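Local atomic coordinates of peroxidase (Cellulomonas bogoriensis 69B4 = DSM 16987, PDB entry 6QZO), a protein that binds heme b and, as a member of the DyP-type peroxidase family, probably uses peroxide to oxidise its substrates. Residues Gly26-Ile40 / Ala93-Phe105. Numbering follows the deposited sequence.
Sequences GDVVVPCHGEHQAGI and ALVPAALTVTVGF
The outermost strand of the N-terminal antiparallel sheet, 100-105, is edged by the N-terminal loop 26-40, and the amide of Gln37 meets the backbone of Val103 there in two hydrogen bonds. OE1 of Gln37 accepts from Val103 N at 2.9 Å, almost straight at 175°, while NE2 of Gln37 donates to Val103 O at 2.9 Å, in the carbonyl plane and on a lone pair. The side-chain amide thus pairs with one residue's N-H and C=O much as a neighbouring strand would; NE2 also reaches Pro367 O, so three bonds fix its rotation. Were Gln37 an alanine, Val103 N and O on this buried strand edge would probably lose both of these partners. One residue earlier on the strand, Thr102 OG1 donates to Ala38 O at 2.8 Å; with OG1 anti to the carbonyl carbon (chi1 -49°), Thr102 holds its hydroxyl toward Ala38 O, and its CG2 meets CG1 and CD1 of Ile40. In this ferredoxin-like sheet of the dimeric α+β barrel fold, the other edge of 100-105 is paired with strand 143-149, through backbone hydrogen bonds of Thr100 with Cys148 and Thr102 with Gln146. CG2 of Thr100 touches both Val30 CG1, at 3.8 Å, and Ala38 CB. Ahead of the strand, a type I' turn from Pro96 to Leu99 meets the loop's beginning: Ala97 N donates to Gly26 O at 3.0 Å, and Ala98 N to Val28 O at 2.8 Å. The methyl of Ala98 lies against Val28 CG1 and Val30 CG2, and a water donates to both Val30 O and Leu99 O.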
loop_
_atom_site.group_PDB
_atom_site.type_symbol
_atom_site.label_atom_id
_atom_site.label_comp_id
_atom_site.label_asym_id
_atom_site.label_seq_id
_atom_site.Cartn_x
_atom_site.Cartn_y
_atom_site.Cartn_z
ATOM N N GLY A 26 7.953 -14.508 6.818
ATOM C CA GLY A 26 9.079 -13.553 6.778
ATOM C C GLY A 26 10.411 -14.216 6.443
ATOM O O GLY A 26 11.288 -13.530 5.880
ATOM N N ASP A 27 10.563 -15.503 6.764
ATOM C CA ASP A 27 11.838 -16.262 6.651
ATOM C C ASP A 27 12.020 -16.816 5.232
ATOM O O ASP A 27 13.128 -17.294 4.923
ATOM C CB ASP A 27 11.868 -17.420 7.648
ATOM C CG ASP A 27 11.547 -17.001 9.078
ATOM O OD1 ASP A 27 12.165 -16.040 9.541
ATOM O OD2 ASP A 27 10.678 -17.641 9.711
ATOM N N VAL A 28 10.972 -16.782 4.404
ATOM C CA VAL A 28 10.989 -17.464 3.082
ATOM C C VAL A 28 11.993 -16.736 2.175
ATOM O O VAL A 28 11.865 -15.511 2.011
ATOM C CB VAL A 28 9.585 -17.548 2.464
ATOM C CG1 VAL A 28 9.637 -18.038 1.026
ATOM C CG2 VAL A 28 8.662 -18.435 3.281
ATOM N N VAL A 29 12.963 -17.481 1.647
ATOM C CA VAL A 29 13.926 -17.063 0.583
ATOM C C VAL A 29 13.510 -17.734 -0.732
ATOM O O VAL A 29 13.466 -18.989 -0.775
ATOM C CB VAL A 29 15.363 -17.470 0.966
ATOM C CG1 VAL A 29 16.360 -17.247 -0.172
ATOM C CG2 VAL A 29 15.830 -16.763 2.232
ATOM N N VAL A 30 13.207 -16.946 -1.760
ATOM C CA VAL A 30 13.012 -17.444 -3.151
ATOM C C VAL A 30 14.333 -17.283 -3.886
ATOM O O VAL A 30 14.810 -16.156 -4.014
ATOM C CB VAL A 30 11.891 -16.706 -3.894
ATOM C CG1 VAL A 30 11.880 -17.061 -5.384
ATOM C CG2 VAL A 30 10.528 -16.938 -3.238
ATOM N N PRO A 31 14.944 -18.382 -4.410
ATOM C CA PRO A 31 16.243 -18.284 -5.069
ATOM C C PRO A 31 16.140 -17.327 -6.262
ATOM O O PRO A 31 15.167 -17.409 -7.010
ATOM C CB PRO A 31 16.572 -19.721 -5.512
ATOM C CG PRO A 31 15.717 -20.576 -4.584
ATOM C CD PRO A 31 14.448 -19.767 -4.373
ATOM N N CYS A 32 17.105 -16.421 -6.386
ATOM C CA CYS A 32 17.176 -15.435 -7.491
ATOM C C CYS A 32 17.955 -16.022 -8.688
ATOM O O CYS A 32 17.837 -15.451 -9.781
ATOM C CB CYS A 32 17.825 -14.150 -6.995
ATOM S SG CYS A 32 19.544 -14.368 -6.464
ATOM N N HIS A 33 18.672 -17.135 -8.482
ATOM C CA HIS A 33 19.443 -17.862 -9.522
ATOM C C HIS A 33 18.623 -19.004 -10.125
ATOM O O HIS A 33 17.933 -19.723 -9.366
ATOM C CB HIS A 33 20.754 -18.428 -8.955
ATOM C CG HIS A 33 21.671 -17.375 -8.441
ATOM N ND1 HIS A 33 22.151 -17.392 -7.148
ATOM C CD2 HIS A 33 22.160 -16.263 -9.017
ATOM C CE1 HIS A 33 22.917 -16.340 -6.953
ATOM N NE2 HIS A 33 22.944 -15.628 -8.090
ATOM N N GLY A 34 18.731 -19.173 -11.438
ATOM C CA GLY A 34 18.181 -20.330 -12.168
ATOM C C GLY A 34 18.246 -20.100 -13.669
ATOM O O GLY A 34 18.767 -19.051 -14.079
ATOM N N GLU A 35 17.747 -21.063 -14.447
ATOM C CA GLU A 35 17.478 -20.962 -15.905
ATOM C C GLU A 35 16.720 -19.653 -16.177
ATOM O O GLU A 35 17.044 -18.981 -17.173
ATOM C CB GLU A 35 16.703 -22.209 -16.373
ATOM C CG GLU A 35 16.547 -22.315 -17.883
ATOM C CD GLU A 35 16.095 -23.667 -18.420
ATOM O OE1 GLU A 35 15.652 -24.499 -17.625
ATOM O OE2 GLU A 35 16.058 -23.824 -19.656
ATOM N N HIS A 36 15.763 -19.286 -15.322
ATOM C CA HIS A 36 14.908 -18.078 -15.512
ATOM C C HIS A 36 15.057 -17.124 -14.329
ATOM O O HIS A 36 15.479 -17.581 -13.251
ATOM C CB HIS A 36 13.442 -18.483 -15.684
ATOM C CG HIS A 36 13.228 -19.694 -16.533
ATOM N ND1 HIS A 36 13.334 -19.660 -17.909
ATOM C CD2 HIS A 36 12.875 -20.958 -16.208
ATOM C CE1 HIS A 36 13.054 -20.853 -18.397
ATOM N NE2 HIS A 36 12.775 -21.673 -17.367
ATOM N N GLN A 37 14.707 -15.854 -14.518
ATOM C CA GLN A 37 14.548 -14.878 -13.407
ATOM C C GLN A 37 13.376 -15.345 -12.536
ATOM O O GLN A 37 12.421 -15.905 -13.083
ATOM C CB GLN A 37 14.280 -13.466 -13.930
ATOM C CG GLN A 37 15.486 -12.803 -14.591
ATOM C CD GLN A 37 15.304 -11.319 -14.777
ATOM O OE1 GLN A 37 15.386 -10.544 -13.825
ATOM N NE2 GLN A 37 15.061 -10.911 -16.012
ATOM N N ALA A 38 13.458 -15.147 -11.221
ATOM C CA ALA A 38 12.336 -15.399 -10.290
ATOM C C ALA A 38 11.328 -14.260 -10.464
ATOM O O ALA A 38 11.690 -13.250 -11.105
ATOM C CB ALA A 38 12.854 -15.484 -8.879
ATOM N N GLY A 39 10.115 -14.423 -9.938
ATOM C CA GLY A 39 9.093 -13.361 -9.925
ATOM C C GLY A 39 8.183 -13.440 -11.125
ATOM O O GLY A 39 7.416 -12.488 -11.336
ATOM N N ILE A 40 8.262 -14.547 -11.875
ATOM C CA ILE A 40 7.443 -14.804 -13.095
ATOM C C ILE A 40 6.571 -16.034 -12.846
ATOM O O ILE A 40 5.329 -15.857 -12.789
ATOM C CB ILE A 40 8.335 -14.917 -14.341
ATOM C CG1 ILE A 40 9.161 -13.640 -14.526
ATOM C CG2 ILE A 40 7.506 -15.213 -15.571
ATOM C CD1 ILE A 40 10.359 -13.808 -15.444
ATOM N N ALA A 93 16.413 -4.963 5.961
ATOM C CA ALA A 93 16.733 -5.980 4.927
ATOM C C ALA A 93 16.647 -7.399 5.492
ATOM O O ALA A 93 16.555 -8.319 4.703
ATOM C CB ALA A 93 18.106 -5.729 4.358
ATOM N N LEU A 94 16.680 -7.572 6.812
ATOM C CA LEU A 94 16.943 -8.874 7.457
ATOM C C LEU A 94 15.774 -9.832 7.246
ATOM O O LEU A 94 15.983 -11.047 7.437
ATOM C CB LEU A 94 17.220 -8.652 8.943
ATOM C CG LEU A 94 18.446 -7.800 9.242
ATOM C CD1 LEU A 94 18.772 -7.823 10.724
ATOM C CD2 LEU A 94 19.655 -8.262 8.436
ATOM N N VAL A 95 14.593 -9.335 6.864
ATOM C CA VAL A 95 13.382 -10.176 6.662
ATOM C C VAL A 95 13.107 -10.242 5.167
ATOM O O VAL A 95 12.549 -9.304 4.601
ATOM C CB VAL A 95 12.185 -9.632 7.456
ATOM C CG1 VAL A 95 10.903 -10.425 7.198
ATOM C CG2 VAL A 95 12.491 -9.586 8.946
ATOM N N PRO A 96 13.519 -11.330 4.472
ATOM C CA PRO A 96 13.394 -11.400 3.017
ATOM C C PRO A 96 11.937 -11.485 2.536
ATOM O O PRO A 96 11.663 -10.942 1.505
ATOM C CB PRO A 96 14.209 -12.647 2.639
ATOM C CG PRO A 96 14.149 -13.502 3.873
ATOM C CD PRO A 96 14.166 -12.527 5.035
ATOM N N ALA A 97 11.068 -12.193 3.258
ATOM C CA ALA A 97 9.612 -12.245 2.982
ATOM C C ALA A 97 9.347 -12.585 1.500
ATOM O O ALA A 97 8.521 -11.891 0.861
ATOM C CB ALA A 97 8.992 -10.916 3.349
ATOM N N ALA A 98 10.013 -13.616 0.979
ATOM C CA ALA A 98 9.859 -14.134 -0.404
ATOM C C ALA A 98 10.190 -13.056 -1.449
ATOM O O ALA A 98 9.656 -13.138 -2.559
ATOM C CB ALA A 98 8.464 -14.677 -0.585
ATOM N N LEU A 99 11.056 -12.093 -1.123
ATOM C CA LEU A 99 11.406 -10.983 -2.051
ATOM C C LEU A 99 11.877 -11.576 -3.385
ATOM O O LEU A 99 12.729 -12.481 -3.342
ATOM C CB LEU A 99 12.515 -10.114 -1.456
ATOM C CG LEU A 99 12.940 -8.918 -2.310
ATOM C CD1 LEU A 99 11.771 -7.981 -2.553
ATOM C CD2 LEU A 99 14.084 -8.164 -1.631
ATOM N N THR A 100 11.334 -11.062 -4.498
ATOM C CA THR A 100 11.870 -11.223 -5.872
ATOM C C THR A 100 12.022 -9.844 -6.518
ATOM O O THR A 100 11.237 -8.934 -6.172
ATOM C CB THR A 100 10.966 -12.093 -6.761
ATOM O OG1 THR A 100 9.679 -11.485 -6.899
ATOM C CG2 THR A 100 10.808 -13.501 -6.237
ATOM N N VAL A 101 13.024 -9.707 -7.384
ATOM C CA VAL A 101 13.214 -8.554 -8.304
ATOM C C VAL A 101 13.316 -9.155 -9.693
ATOM O O VAL A 101 14.156 -10.070 -9.855
ATOM C CB VAL A 101 14.470 -7.733 -7.959
ATOM C CG1 VAL A 101 14.637 -6.520 -8.875
ATOM C CG2 VAL A 101 14.448 -7.295 -6.504
ATOM N N THR A 102 12.455 -8.734 -10.616
ATOM C CA THR A 102 12.472 -9.153 -12.038
ATOM C C THR A 102 12.861 -7.925 -12.857
ATOM O O THR A 102 12.192 -6.870 -12.671
ATOM C CB THR A 102 11.110 -9.720 -12.453
ATOM O OG1 THR A 102 10.677 -10.683 -11.479
ATOM C CG2 THR A 102 11.132 -10.338 -13.831
ATOM N N VAL A 103 13.924 -8.038 -13.666
ATOM C CA VAL A 103 14.466 -6.912 -14.483
ATOM C C VAL A 103 13.969 -7.072 -15.917
ATOM O O VAL A 103 14.145 -8.159 -16.498
ATOM C CB VAL A 103 16.007 -6.882 -14.452
ATOM C CG1 VAL A 103 16.565 -5.653 -15.153
ATOM C CG2 VAL A 103 16.523 -6.968 -13.028
ATOM N N GLY A 104 13.382 -6.008 -16.457
ATOM C CA GLY A 104 12.918 -5.940 -17.855
ATOM C C GLY A 104 13.568 -4.757 -18.535
ATOM O O GLY A 104 13.792 -3.717 -17.857
ATOM N N PHE A 105 13.870 -4.910 -19.818
ATOM C CA PHE A 105 14.524 -3.873 -20.650
ATOM C C PHE A 105 13.515 -3.349 -21.668
ATOM O O PHE A 105 12.896 -4.157 -22.373
ATOM C CB PHE A 105 15.739 -4.425 -21.393
ATOM C CG PHE A 105 16.780 -5.110 -20.547
ATOM C CD1 PHE A 105 16.981 -4.748 -19.220
ATOM C CD2 PHE A 105 17.601 -6.080 -21.114
ATOM C CE1 PHE A 105 17.967 -5.378 -18.470
ATOM C CE2 PHE A 105 18.587 -6.694 -20.360
ATOM C CZ PHE A 105 18.764 -6.349 -19.039
HETATM O O HOH W 1 14.317 -13.943 -5.205
#